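Local atomic coordinates of cell surface protein (Putative S-layer protein) (Clostridioides difficile R20291, PDB entry 5NJL), a protein that mediates cell adhesion in vitro and is a putative S-layer protein of the cell surface, probably acting as an adhesin. Residues E96-S101 with D161-L166; N213-T218 with K270-T275; G240-I245 with K263-S268. All blocks are in the same frame, centred on the assembly; numbering follows the deposited sequence. Where two conformers were deposited one is given.

Interaction 1 of 3, residues E96-S101 with D161-L166; sequences EKYENS and DEKIDL. With SO4 (sulfate ion), chain L; SO4 (sulfate ion), chain U.
Tyr98 lies against Lys163, and these two residues bury more surface than any others where the loop 96-101 meets the loop 161-166. The lysine passes over one face of the phenol ring: its CG stands 3.9 Å from the centroid of the Tyr98 ring, 18° from the ring normal and displaced toward the rim, a CH-pi contact. Beyond CG the Lys163 chain runs extended, so that CE passes near Lys97 O and NZ ends 4.4 Å from Glu96 OE1, where the opposite charges may attract, though beyond salt-bridge range. Tyr98 reaches the other loop because its CG is anti to the carbonyl carbon (chi1 -57°), which carries the ring along the backbone of Glu162 and Lys163 until the hydroxyl meets the amide of Ile164. That amide donates to it, Ile164 N to Tyr98 OH being 3.1 Å and nearly straight at 166°. The same hydroxyl is hydrogen-bonded to Glu107 of helix 101-115, giving the hydroxyl of this buried tyrosine two partners, Ile164 N and Glu107 OE1. CD1 of Ile164 packs at 3.6 Å from Tyr98 OH. Two backbone bonds join the loops: Lys163 N donates to Glu96 O at 2.9 Å, and Tyr98 N to Asp161 O at 2.9 Å. They flank a single bridge between Lys97 and Glu162. Asp161 O is also approached by Lys97 CA at 3.2 Å, a CA-H...O contact. Asp161 turns its carboxylate back to Gly158 N. The contact thus joins the lead-in to helix 101-115 with the loop following strand 152-158. Its chemistry implies that backbone bonds and a phenol hydroxyl with two hydrogen-bond partners set the geometry, while the surface charges of Glu96 and Lys163 probably add only a weak, solvent-screened attraction.

Interaction 2 of 3, residues N213-T218 with K270-T275; sequences NSDLNT and KAIELT. With SO4 (sulfate ion), chain H.
Leu216 and Glu273 are paired on neighbouring parallel strands, 215-218 and 271-275, and their side chains cross on the face that also carries Thr218 and Thr275. Glu273 is the longer of the pair. Its CB rests 3.8 Å from Leu216 CD2 and also touches Ser214 CB at 4.0 Å. CG is anti to the backbone N (chi1 -172°), and the extended chain carries the carboxylate away from the strand. At the tip, OE1 lies 3.7 Å from Leu216 CD2, while its salt bridge goes to Lys212, so the methyl packs against an oxygen already paired with a charge. Further along, the two threonines stand side by side, Thr218 OG1 lying 3.6 Å from Thr275 CB. The other face carries Asp215, Ile272, Asn217 and Leu274: Ile272 CD1 meets Asp215 CB, and Leu274 CD1 sits 3.4 Å from Asn217 O. Four backbone bonds hold the strands in register, from Asp215 N to Ala271 O at one end to Thr275 N with Asn217 O, 2.7 Å, at the other. Strand 215-219 forms one edge of a mixed four-stranded sheet; 271-278 lies between it and the antiparallel strand 258-265, and Leu216 also packs on Thr8 and Thr10 of strand 5-10.

Interaction 3 of 3, residues G240-I245 with K263-S268; sequences GTSKSI and KYTDAS. With SO4 (sulfate ion), chain S.
Thr241 O accepts the shortest backbone bond of the contact, from Thr265 N at 2.8 Å and 169°. The bond is returned by Thr241 N to Thr265 O, and the two threonines form an antiparallel hydrogen-bonded pair. Their side chains lie on one face: Thr241 OG1, placed between the backbone N and the carbonyl carbon (chi1 58°), leans 3.4 Å from Thr265 CB. The same hydroxyl binds a water that donates to Asp266 O, tying the start of the following turn to this strand. A second water joins Ser242 O to Thr265 OG1. Ser244 and Lys263 make the next hydrogen-bonded pair, with Lys263 N to Ser244 O at 2.9 Å, and Ser244 OG packs 3.5 Å from Lys263 CB. Beyond that point the lysine chain is extended and takes its ammonium to a salt bridge with Glu72. Between the pairs the backbone turns a corner at Ser242, whose N donates to a sulfate oxygen, O2, at 2.7 Å; the ion probably came from the crystallisation liquor. Tyr264, opposite this corner, sets CB beside Lys243 CG, while its CD2 comes within 3.6 Å of Gly240 CA. The register slips by one residue between Thr241 and Ser244, which defines a beta bulge, here in the edge strand 243-245 and its approach, paired antiparallel with strand 258-265 of a mixed four-stranded sheet.

How the interactions relate
From the N terminus, interaction 1 comes first, bringing 161-166 back to 96-101 and closing a loop that contains helix 101-115 and the strands up to 152-158. It is complete before the chain enters 213-218, and lies about 50 Å, centre to centre, from interaction 2, across the middle of the elongated molecule. Interaction 2 then closes a second loop, from 213-218 to 270-275, within which interaction 3 falls entirely. These two touch, their centres 9 Å apart: Ile272 N and Tyr264 O make a probable hydrogen bond between neighbouring strands. Together they span one sheet from edge to edge, in the order 215-219, 271-278, 258-265, 243-245.

Interaction 1 of 3, residues E96-S101 with D161-L166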
ATOM      1  N   GLU A  96      -8.845  -8.653 -11.369  1.00 26.07           N
ATOM      2  CA  GLU A  96      -9.205  -8.398  -9.996  1.00 28.60           C
ATOM      3  C   GLU A  96      -9.767  -9.658  -9.343  1.00 28.84           C
ATOM      4  O   GLU A  96     -10.333 -10.518 -10.019  1.00 28.19           O
ATOM      5  CB  GLU A  96     -10.187  -7.208  -9.915  1.00 33.09           C
ATOM      6  CG  GLU A  96      -9.419  -5.905 -10.197  1.00 37.95           C
ATOM      7  CD  GLU A  96     -10.198  -4.605 -10.043  1.00 41.25           C
ATOM      8  OE1 GLU A  96     -11.436  -4.610 -10.162  1.00 41.30           O
ATOM      9  OE2 GLU A  96      -9.519  -3.560  -9.870  1.00 43.79           O
ATOM     10  N   LYS A  97      -9.584  -9.758  -8.040  1.00 28.39           N
ATOM     11  CA  LYS A  97     -10.035 -10.893  -7.257  1.00 29.65           C
ATOM     12  C   LYS A  97     -11.288 -10.585  -6.427  1.00 30.94           C
ATOM     13  O   LYS A  97     -11.542  -9.435  -6.070  1.00 30.32           O
ATOM     14  CB  LYS A  97      -8.915 -11.352  -6.340  1.00 32.93           C
ATOM     15  CG  LYS A  97      -7.654 -11.815  -7.065  1.00 34.67           C
ATOM     16  CD  LYS A  97      -6.579 -12.127  -6.047  1.00 41.20           C
ATOM     17  CE  LYS A  97      -5.465 -12.985  -6.638  1.00 43.87           C
ATOM     18  NZ  LYS A  97      -4.326 -13.026  -5.684  1.00 48.36           N
ATOM     19  N   TYR A  98     -12.050 -11.631  -6.105  1.00 28.10           N
ATOM     20  CA  TYR A  98     -13.109 -11.524  -5.097  1.00 28.25           C
ATOM     21  C   TYR A  98     -12.440 -11.310  -3.742  1.00 30.14           C
ATOM     22  O   TYR A  98     -11.613 -12.111  -3.328  1.00 28.90           O
ATOM     23  CB  TYR A  98     -13.992 -12.790  -5.092  1.00 26.75           C
ATOM     24  CG  TYR A  98     -14.610 -13.058  -6.457  1.00 26.56           C
ATOM     25  CD1 TYR A  98     -15.670 -12.290  -6.907  1.00 26.19           C
ATOM     26  CD2 TYR A  98     -14.094 -14.033  -7.303  1.00 24.22           C
ATOM     27  CE1 TYR A  98     -16.234 -12.512  -8.143  1.00 27.03           C
ATOM     28  CE2 TYR A  98     -14.647 -14.271  -8.532  1.00 24.51           C
ATOM     29  CZ  TYR A  98     -15.705 -13.504  -8.960  1.00 25.90           C
ATOM     30  OH  TYR A  98     -16.229 -13.679 -10.185  1.00 26.10           O
ATOM     31  N   GLU A  99     -12.773 -10.224  -3.058  1.00 31.26           N
ATOM     32  CA  GLU A  99     -12.087  -9.866  -1.807  1.00 34.74           C
ATOM     33  C   GLU A  99     -12.894 -10.198  -0.577  1.00 34.09           C
ATOM     34  O   GLU A  99     -12.332 -10.347   0.494  1.00 32.16           O
ATOM     35  CB  GLU A  99     -11.712  -8.380  -1.824  1.00 42.56           C
ATOM     36  CG  GLU A  99     -10.634  -8.109  -2.865  1.00 46.84           C
ATOM     37  CD  GLU A  99     -10.165  -6.667  -2.931  1.00 54.64           C
ATOM     38  OE1 GLU A  99     -10.956  -5.744  -2.633  1.00 60.01           O
ATOM     39  OE2 GLU A  99      -8.991  -6.461  -3.305  1.00 62.45           O
ATOM     40  N   ASN A 100     -14.207 -10.356  -0.726  1.00 31.99           N
ATOM     41  CA  ASN A 100     -15.063 -10.624   0.417  1.00 34.75           C
ATOM     42  C   ASN A 100     -16.373 -11.290  -0.015  1.00 32.78           C
ATOM     43  O   ASN A 100     -16.657 -11.414  -1.210  1.00 31.95           O
ATOM     44  CB  ASN A 100     -15.350  -9.298   1.147  1.00 36.48           C
ATOM     45  CG  ASN A 100     -15.827  -8.225   0.217  1.00 37.07           C
ATOM     46  OD1 ASN A 100     -16.734  -8.439  -0.581  1.00 37.23           O
ATOM     47  ND2 ASN A 100     -15.208  -7.065   0.291  1.00 39.32           N
ATOM     48  N   SER A 101     -17.159 -11.691   0.970  1.00 32.37           N
ATOM     49  CA  SER A 101     -18.455 -12.326   0.756  1.00 33.91           C
ATOM     50  C   SER A 101     -19.388 -11.525  -0.132  1.00 33.72           C
ATOM     51  O   SER A 101     -20.053 -12.109  -1.003  1.00 34.68           O
ATOM     52  CB  SER A 101     -19.113 -12.642   2.103  1.00 35.33           C
ATOM     53  OG  SER A 101     -18.303 -13.579   2.828  1.00 36.84           O
ATOM     54  N   ASP A 161     -10.108 -15.784  -5.377  1.00 27.85           N
ATOM     55  CA  ASP A 161     -10.036 -16.173  -6.785  1.00 25.74           C
ATOM     56  C   ASP A 161     -10.210 -14.991  -7.708  1.00 28.42           C
ATOM     57  O   ASP A 161     -10.849 -13.987  -7.358  1.00 25.83           O
ATOM     58  CB  ASP A 161     -11.087 -17.267  -7.094  1.00 26.07           C
ATOM     59  CG  ASP A 161     -10.739 -18.612  -6.463  1.00 27.91           C
ATOM     60  OD1 ASP A 161      -9.526 -18.902  -6.241  1.00 29.99           O
ATOM     61  OD2 ASP A 161     -11.661 -19.416  -6.204  1.00 26.09           O
ATOM     62  N   GLU A 162      -9.627 -15.094  -8.899  1.00 26.66           N
ATOM     63  CA  GLU A 162      -9.797 -14.087  -9.946  1.00 28.22           C
ATOM     64  C   GLU A 162     -11.231 -14.089 -10.465  1.00 30.25           C
ATOM     65  O   GLU A 162     -11.862 -15.164 -10.573  1.00 27.54           O
ATOM     66  CB  GLU A 162      -8.805 -14.325 -11.097  1.00 31.22           C
ATOM     67  CG  GLU A 162      -7.346 -14.159 -10.635  1.00 34.02           C
ATOM     68  CD  GLU A 162      -6.293 -14.491 -11.700  1.00 40.87           C
ATOM     69  OE1 GLU A 162      -6.624 -15.065 -12.757  1.00 41.93           O
ATOM     70  OE2 GLU A 162      -5.107 -14.173 -11.457  1.00 44.71           O
ATOM     71  N   LYS A 163     -11.740 -12.889 -10.758  1.00 26.56           N
ATOM     72  CA  LYS A 163     -13.097 -12.714 -11.262  1.00 29.40           C
ATOM     73  C   LYS A 163     -13.271 -13.440 -12.570  1.00 29.63           C
ATOM     74  O   LYS A 163     -12.404 -13.390 -13.429  1.00 27.64           O
ATOM     75  CB  LYS A 163     -13.462 -11.249 -11.420  1.00 28.77           C
ATOM     76  CG  LYS A 163     -13.621 -10.582 -10.053  1.00 33.79           C
ATOM     77  CD  LYS A 163     -14.039  -9.122 -10.165  1.00 35.56           C
ATOM     78  CE  LYS A 163     -14.262  -8.558  -8.773  1.00 39.24           C
ATOM     79  NZ  LYS A 163     -14.815  -7.180  -8.885  1.00 43.61           N
ATOM     80  N   ILE A 164     -14.390 -14.139 -12.692  1.00 28.38           N
ATOM     81  CA  ILE A 164     -14.620 -14.984 -13.847  1.00 29.47           C
ATOM     82  C   ILE A 164     -15.552 -14.264 -14.834  1.00 27.96           C
ATOM     83  O   ILE A 164     -16.213 -13.277 -14.479  1.00 28.42           O
ATOM     84  CB  ILE A 164     -15.031 -16.445 -13.474  1.00 30.66           C
ATOM     85  CG1 ILE A 164     -16.132 -16.541 -12.436  1.00 32.49           C
ATOM     86  CG2 ILE A 164     -13.857 -17.212 -12.906  1.00 33.42           C
ATOM     87  CD1 ILE A 164     -17.378 -15.836 -12.836  1.00 30.41           C
ATOM     88  N   ASP A 165     -15.591 -14.744 -16.073  1.00 27.33           N
ATOM     89  CA  ASP A 165     -16.401 -14.132 -17.124  1.00 28.07           C
ATOM     90  C   ASP A 165     -16.909 -15.258 -18.012  1.00 26.51           C
ATOM     91  O   ASP A 165     -16.125 -15.894 -18.704  1.00 25.88           O
ATOM     92  CB  ASP A 165     -15.506 -13.163 -17.904  1.00 29.95           C
ATOM     93  CG  ASP A 165     -16.220 -12.426 -19.036  1.00 34.57           C
ATOM     94  OD1 ASP A 165     -17.438 -12.627 -19.326  1.00 34.50           O
ATOM     95  OD2 ASP A 165     -15.497 -11.618 -19.669  1.00 38.05           O
ATOM     96  N   LEU A 166     -18.219 -15.495 -17.972  1.00 26.88           N
ATOM     97  CA  LEU A 166     -18.829 -16.586 -18.737  0.50 27.61           C
ATOM     98  C   LEU A 166     -18.956 -16.278 -20.237  1.00 29.58           C
ATOM     99  O   LEU A 166     -19.284 -17.175 -21.019  1.00 29.49           O
ATOM    100  CB  LEU A 166     -20.190 -16.954 -18.147  0.50 27.32           C
ATOM    101  CG  LEU A 166     -20.173 -17.402 -16.688  0.50 27.42           C
ATOM    102  CD1 LEU A 166     -21.576 -17.714 -16.198  0.50 27.49           C
ATOM    103  CD2 LEU A 166     -19.266 -18.601 -16.507  0.50 27.92           C
TER
HETATM  104  S   SO4 L 411     -12.858  -6.364   2.864  1.00100.94           S
HETATM  105  O1  SO4 L 411     -13.117  -4.902   2.900  1.00 99.65           O
HETATM  106  O2  SO4 L 411     -12.605  -6.794   1.469  1.00 91.01           O
HETATM  107  O3  SO4 L 411     -14.020  -7.093   3.437  1.00 94.76           O
HETATM  108  O4  SO4 L 411     -11.653  -6.662   3.668  1.00106.43           O
HETATM  109  S   SO4 U 420     -16.087 -10.363   4.674  1.00 92.47           S
HETATM  110  O1  SO4 U 420     -16.416  -9.007   4.162  1.00 82.43           O
HETATM  111  O2  SO4 U 420     -14.860 -10.248   5.499  1.00 89.23           O
HETATM  112  O3  SO4 U 420     -17.224 -10.820   5.514  1.00 81.15           O
HETATM  113  O4  SO4 U 420     -15.823 -11.361   3.579  1.00 67.86           O

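Interaction 2 of 3, residues N213-T218 with K270-T275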
ATOM      1  N   ASN A 213      18.874  15.469  10.134  1.00 31.99           N
ATOM      2  CA  ASN A 213      20.292  15.616  10.474  1.00 33.80           C
ATOM      3  C   ASN A 213      20.383  16.234  11.882  1.00 34.48           C
ATOM      4  O   ASN A 213      20.652  17.432  12.045  1.00 32.48           O
ATOM      5  CB  ASN A 213      21.030  16.477   9.454  1.00 32.75           C
ATOM      6  CG  ASN A 213      22.538  16.445   9.648  1.00 33.22           C
ATOM      7  OD1 ASN A 213      23.064  15.646  10.427  1.00 31.27           O
ATOM      8  ND2 ASN A 213      23.239  17.280   8.900  1.00 32.04           N
ATOM      9  N   SER A 214      20.120  15.393  12.871  1.00 33.73           N
ATOM     10  CA  SER A 214      20.021  15.811  14.262  1.00 36.88           C
ATOM     11  C   SER A 214      20.233  14.609  15.161  1.00 38.31           C
ATOM     12  O   SER A 214      20.120  13.443  14.717  1.00 37.52           O
ATOM     13  CB  SER A 214      18.640  16.374  14.585  1.00 38.77           C
ATOM     14  OG  SER A 214      18.167  17.282  13.622  1.00 41.81           O
ATOM     15  N   ASP A 215      20.544  14.906  16.422  1.00 38.00           N
ATOM     16  CA  ASP A 215      20.690  13.903  17.474  1.00 38.12           C
ATOM     17  C   ASP A 215      19.330  13.901  18.148  1.00 37.80           C
ATOM     18  O   ASP A 215      18.913  14.923  18.716  1.00 38.25           O
ATOM     19  CB  ASP A 215      21.821  14.318  18.443  1.00 43.07           C
ATOM     20  CG  ASP A 215      22.201  13.215  19.449  1.00 47.68           C
ATOM     21  OD1 ASP A 215      21.407  12.283  19.701  1.00 52.32           O
ATOM     22  OD2 ASP A 215      23.308  13.294  20.010  1.00 52.82           O
ATOM     23  N   LEU A 216      18.636  12.768  18.091  1.00 34.72           N
ATOM     24  CA  LEU A 216      17.221  12.697  18.472  1.00 37.60           C
ATOM     25  C   LEU A 216      17.009  12.091  19.856  1.00 42.06           C
ATOM     26  O   LEU A 216      17.701  11.140  20.258  1.00 41.06           O
ATOM     27  CB  LEU A 216      16.445  11.850  17.460  1.00 41.01           C
ATOM     28  CG  LEU A 216      16.618  12.243  15.994  1.00 37.98           C
ATOM     29  CD1 LEU A 216      15.920  11.211  15.109  1.00 42.65           C
ATOM     30  CD2 LEU A 216      16.099  13.648  15.738  1.00 36.84           C
ATOM     31  N   ASN A 217      16.038  12.642  20.573  1.00 45.99           N
ATOM     32  CA  ASN A 217      15.700  12.161  21.893  1.00 53.30           C
ATOM     33  C   ASN A 217      14.283  12.592  22.213  1.00 50.23           C
ATOM     34  O   ASN A 217      13.842  13.637  21.750  1.00 48.50           O
ATOM     35  CB  ASN A 217      16.691  12.715  22.927  1.00 58.79           C
ATOM     36  CG  ASN A 217      16.983  11.731  24.028  1.00 66.34           C
ATOM     37  OD1 ASN A 217      16.594  11.940  25.184  1.00 73.93           O
ATOM     38  ND2 ASN A 217      17.660  10.634  23.676  1.00 67.08           N
ATOM     39  N   THR A 218      13.578  11.770  22.991  1.00 56.11           N
ATOM     40  CA  THR A 218      12.198  12.044  23.404  1.00 57.48           C
ATOM     41  C   THR A 218      12.107  12.057  24.932  1.00 59.12           C
ATOM     42  O   THR A 218      12.589  11.137  25.592  1.00 62.04           O
ATOM     43  CB  THR A 218      11.210  10.992  22.862  1.00 61.21           C
ATOM     44  OG1 THR A 218      11.374  10.852  21.446  1.00 64.11           O
ATOM     45  CG2 THR A 218       9.771  11.402  23.143  1.00 61.33           C
ATOM     46  N   LYS A 270      26.370  20.881  18.703  1.00 30.67           N
ATOM     47  CA  LYS A 270      25.722  19.715  18.093  1.00 33.14           C
ATOM     48  C   LYS A 270      24.251  20.014  17.821  1.00 32.86           C
ATOM     49  O   LYS A 270      23.556  20.584  18.673  1.00 29.83           O
ATOM     50  CB  LYS A 270      25.825  18.483  19.016  1.00 36.92           C
ATOM     51  CG  LYS A 270      25.366  17.162  18.389  1.00 39.39           C
ATOM     52  CD  LYS A 270      25.830  15.921  19.164  1.00 43.20           C
ATOM     53  CE  LYS A 270      27.157  15.366  18.650  1.00 48.61           C
ATOM     54  NZ  LYS A 270      27.618  14.127  19.374  1.00 53.40           N
ATOM     55  N   ALA A 271      23.767  19.571  16.664  1.00 29.35           N
ATOM     56  CA  ALA A 271      22.356  19.717  16.284  1.00 29.44           C
ATOM     57  C   ALA A 271      21.507  18.687  17.032  1.00 29.92           C
ATOM     58  O   ALA A 271      21.738  17.451  16.925  1.00 31.73           O
ATOM     59  CB  ALA A 271      22.211  19.504  14.786  1.00 32.07           C
ATOM     60  N   ILE A 272      20.535  19.178  17.789  1.00 27.90           N
ATOM     61  CA  ILE A 272      19.689  18.352  18.626  1.00 29.75           C
ATOM     62  C   ILE A 272      18.245  18.543  18.182  1.00 31.66           C
ATOM     63  O   ILE A 272      17.838  19.656  17.828  1.00 31.72           O
ATOM     64  CB  ILE A 272      19.784  18.763  20.109  1.00 31.02           C
ATOM     65  CG1 ILE A 272      21.238  18.778  20.602  1.00 31.24           C
ATOM     66  CG2 ILE A 272      18.884  17.891  20.985  1.00 32.46           C
ATOM     67  CD1 ILE A 272      21.990  17.478  20.515  1.00 32.39           C
ATOM     68  N   GLU A 273      17.470  17.457  18.205  1.00 34.03           N
ATOM     69  CA  GLU A 273      16.023  17.592  18.174  1.00 37.40           C
ATOM     70  C   GLU A 273      15.399  16.776  19.270  1.00 37.06           C
ATOM     71  O   GLU A 273      15.502  15.541  19.311  1.00 35.77           O
ATOM     72  CB  GLU A 273      15.384  17.199  16.846  1.00 41.93           C
ATOM     73  CG  GLU A 273      13.908  17.564  16.855  1.00 46.74           C
ATOM     74  CD  GLU A 273      13.122  16.876  15.767  1.00 54.46           C
ATOM     75  OE1 GLU A 273      12.950  15.635  15.858  1.00 58.35           O
ATOM     76  OE2 GLU A 273      12.679  17.584  14.846  1.00 52.51           O
ATOM     77  N   LEU A 274      14.702  17.491  20.131  1.00 38.13           N
ATOM     78  CA  LEU A 274      14.143  16.930  21.322  1.00 42.45           C
ATOM     79  C   LEU A 274      12.634  16.872  21.101  1.00 41.29           C
ATOM     80  O   LEU A 274      12.008  17.891  20.832  1.00 40.98           O
ATOM     81  CB  LEU A 274      14.485  17.848  22.494  1.00 45.70           C
ATOM     82  CG  LEU A 274      14.219  17.341  23.903  1.00 50.44           C
ATOM     83  CD1 LEU A 274      14.717  15.914  24.100  1.00 52.13           C
ATOM     84  CD2 LEU A 274      14.876  18.303  24.892  1.00 51.32           C
ATOM     85  N   THR A 275      12.079  15.674  21.204  1.00 45.44           N
ATOM     86  CA  THR A 275      10.634  15.486  21.176  1.00 49.63           C
ATOM     87  C   THR A 275      10.118  15.508  22.621  1.00 48.42           C
ATOM     88  O   THR A 275      10.616  14.781  23.477  1.00 47.07           O
ATOM     89  CB  THR A 275      10.284  14.166  20.468  1.00 52.48           C
ATOM     90  OG1 THR A 275      10.811  14.204  19.134  1.00 53.14           O
ATOM     91  CG2 THR A 275       8.785  13.959  20.399  1.00 55.92           C
TER
HETATM   92  S   SO4 H 407      27.286  15.954   8.220  1.00 84.04           S
HETATM   93  O1  SO4 H 407      27.589  15.906   6.767  1.00 86.08           O
HETATM   94  O2  SO4 H 407      28.500  16.438   8.926  1.00 85.24           O
HETATM   95  O3  SO4 H 407      26.990  14.572   8.676  1.00 79.97           O
HETATM   96  O4  SO4 H 407      26.157  16.880   8.500  1.00 67.26           O

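Interaction 3 of 3, residues G240-I245 with K263-S268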
ATOM      1  N   GLY A 240      19.825  26.602  24.495  1.00 37.18           N
ATOM      2  CA  GLY A 240      20.305  26.206  23.176  1.00 36.16           C
ATOM      3  C   GLY A 240      20.161  27.354  22.199  1.00 36.52           C
ATOM      4  O   GLY A 240      19.326  28.238  22.405  1.00 36.48           O
ATOM      5  N   THR A 241      20.952  27.333  21.133  1.00 37.48           N
ATOM      6  CA  THR A 241      20.902  28.357  20.096  1.00 41.05           C
ATOM      7  C   THR A 241      20.166  27.843  18.851  1.00 42.26           C
ATOM      8  O   THR A 241      19.899  26.641  18.737  1.00 37.99           O
ATOM      9  CB  THR A 241      22.302  28.867  19.730  1.00 43.29           C
ATOM     10  OG1 THR A 241      23.128  27.782  19.299  1.00 42.55           O
ATOM     11  CG2 THR A 241      22.947  29.558  20.945  1.00 47.00           C
ATOM     12  N   SER A 242      19.810  28.774  17.957  1.00 44.16           N
ATOM     13  CA  SER A 242      19.037  28.498  16.729  1.00 43.52           C
ATOM     14  C   SER A 242      17.843  27.599  17.016  1.00 42.54           C
ATOM     15  O   SER A 242      17.679  26.544  16.391  1.00 42.98           O
ATOM     16  CB  SER A 242      19.918  27.865  15.660  1.00 44.43           C
ATOM     17  OG  SER A 242      21.121  28.587  15.484  1.00 48.51           O
ATOM     18  N   LYS A 243      17.066  28.000  18.013  1.00 41.63           N
ATOM     19  CA  LYS A 243      15.933  27.231  18.476  1.00 47.87           C
ATOM     20  C   LYS A 243      14.792  27.378  17.473  1.00 51.40           C
ATOM     21  O   LYS A 243      14.538  28.477  16.979  1.00 53.10           O
ATOM     22  CB  LYS A 243      15.445  27.718  19.834  1.00 48.99           C
ATOM     23  CG  LYS A 243      16.269  27.249  21.020  1.00 50.36           C
ATOM     24  CD  LYS A 243      15.734  27.819  22.321  1.00 51.10           C
ATOM     25  CE  LYS A 243      16.066  29.299  22.438  1.00 55.14           C
ATOM     26  NZ  LYS A 243      15.588  29.877  23.712  1.00 60.43           N
ATOM     27  N   SER A 244      14.137  26.269  17.166  1.00 49.47           N
ATOM     28  CA  SER A 244      12.826  26.311  16.516  1.00 52.87           C
ATOM     29  C   SER A 244      11.933  25.338  17.266  1.00 50.52           C
ATOM     30  O   SER A 244      12.297  24.176  17.456  1.00 47.76           O
ATOM     31  CB  SER A 244      12.914  25.996  15.016  1.00 51.90           C
ATOM     32  OG  SER A 244      13.301  24.661  14.796  1.00 59.47           O
ATOM     33  N   ILE A 245      10.791  25.841  17.733  1.00 51.58           N
ATOM     34  CA  ILE A 245       9.837  25.054  18.509  1.00 53.76           C
ATOM     35  C   ILE A 245       8.581  24.846  17.646  1.00 57.75           C
ATOM     36  O   ILE A 245       8.020  25.808  17.126  1.00 54.86           O
ATOM     37  CB  ILE A 245       9.499  25.756  19.849  1.00 55.57           C
ATOM     38  CG1 ILE A 245      10.745  25.816  20.755  1.00 56.10           C
ATOM     39  CG2 ILE A 245       8.369  25.030  20.563  1.00 54.39           C
ATOM     40  CD1 ILE A 245      10.635  26.755  21.944  1.00 60.37           C
ATOM     41  N   LYS A 263      14.083  21.967  18.108  1.00 37.98           N
ATOM     42  CA  LYS A 263      15.384  21.821  17.459  1.00 39.67           C
ATOM     43  C   LYS A 263      16.252  22.916  18.051  1.00 38.24           C
ATOM     44  O   LYS A 263      15.810  24.059  18.178  1.00 36.20           O
ATOM     45  CB  LYS A 263      15.280  21.994  15.946  1.00 42.58           C
ATOM     46  CG  LYS A 263      14.468  20.895  15.274  1.00 47.02           C
ATOM     47  CD  LYS A 263      14.426  21.028  13.747  1.00 50.75           C
ATOM     48  CE  LYS A 263      13.855  19.755  13.118  1.00 55.27           C
ATOM     49  NZ  LYS A 263      14.036  19.605  11.637  1.00 59.64           N
ATOM     50  N   TYR A 264      17.479  22.567  18.415  1.00 35.71           N
ATOM     51  CA  TYR A 264      18.436  23.562  18.884  1.00 33.69           C
ATOM     52  C   TYR A 264      19.863  23.070  18.704  1.00 32.91           C
ATOM     53  O   TYR A 264      20.109  21.866  18.507  1.00 30.92           O
ATOM     54  CB  TYR A 264      18.158  23.927  20.350  1.00 33.69           C
ATOM     55  CG  TYR A 264      18.457  22.837  21.358  1.00 34.70           C
ATOM     56  CD1 TYR A 264      17.520  21.857  21.646  1.00 34.75           C
ATOM     57  CD2 TYR A 264      19.680  22.799  22.044  1.00 32.92           C
ATOM     58  CE1 TYR A 264      17.780  20.875  22.582  1.00 36.65           C
ATOM     59  CE2 TYR A 264      19.947  21.811  22.982  1.00 32.65           C
ATOM     60  CZ  TYR A 264      18.997  20.852  23.239  1.00 35.53           C
ATOM     61  OH  TYR A 264      19.221  19.868  24.163  1.00 36.37           O
ATOM     62  N   THR A 265      20.791  24.007  18.815  1.00 28.68           N
ATOM     63  CA  THR A 265      22.215  23.704  18.805  1.00 30.24           C
ATOM     64  C   THR A 265      22.706  23.731  20.264  1.00 30.64           C
ATOM     65  O   THR A 265      22.488  24.734  20.980  1.00 28.64           O
ATOM     66  CB  THR A 265      22.929  24.711  17.926  1.00 32.20           C
ATOM     67  OG1 THR A 265      22.393  24.600  16.608  1.00 32.68           O
ATOM     68  CG2 THR A 265      24.425  24.452  17.862  1.00 33.29           C
ATOM     69  N   ASP A 266      23.323  22.630  20.707  1.00 27.77           N
ATOM     70  CA  ASP A 266      23.690  22.499  22.117  1.00 28.05           C
ATOM     71  C   ASP A 266      24.987  23.241  22.401  1.00 27.23           C
ATOM     72  O   ASP A 266      25.551  23.899  21.516  1.00 26.99           O
ATOM     73  CB  ASP A 266      23.663  21.029  22.608  1.00 27.83           C
ATOM     74  CG  ASP A 266      24.881  20.196  22.171  1.00 29.72           C
ATOM     75  OD1 ASP A 266      25.897  20.727  21.634  1.00 29.13           O
ATOM     76  OD2 ASP A 266      24.806  18.957  22.383  1.00 33.20           O
ATOM     77  N   ALA A 267      25.428  23.176  23.646  1.00 28.65           N
ATOM     78  CA  ALA A 267      26.628  23.911  24.086  1.00 31.15           C
ATOM     79  C   ALA A 267      27.865  23.581  23.230  1.00 29.93           C
ATOM     80  O   ALA A 267      28.673  24.461  22.982  1.00 30.54           O
ATOM     81  CB  ALA A 267      26.903  23.626  25.561  1.00 32.26           C
ATOM     82  N   SER A 268      27.999  22.327  22.775  1.00 29.52           N
ATOM     83  CA  SER A 268      29.153  21.898  21.946  1.00 31.24           C
ATOM     84  C   SER A 268      29.014  22.193  20.439  1.00 31.68           C
ATOM     85  O   SER A 268      29.926  21.903  19.644  1.00 30.36           O
ATOM     86  CB  SER A 268      29.445  20.390  22.145  1.00 33.56           C
ATOM     87  OG  SER A 268      28.410  19.551  21.629  1.00 33.71           O
TER
HETATM   88  S   SO4 S 418      19.299  31.940  19.357  1.00 97.80           S
HETATM   89  O1  SO4 S 418      18.690  33.148  18.763  1.00101.79           O
HETATM   90  O2  SO4 S 418      20.293  31.433  18.384  1.00 90.34           O
HETATM   91  O3  SO4 S 418      20.003  32.288  20.611  1.00 90.50           O
HETATM   92  O4  SO4 S 418      18.212  30.959  19.644  1.00 88.53           O
HETATM   93  O   HOH W   1      25.123  26.760  20.909  1.00 36.22           O
HETATM   94  O   HOH W   2      19.711  24.230  15.701  1.00 35.00           O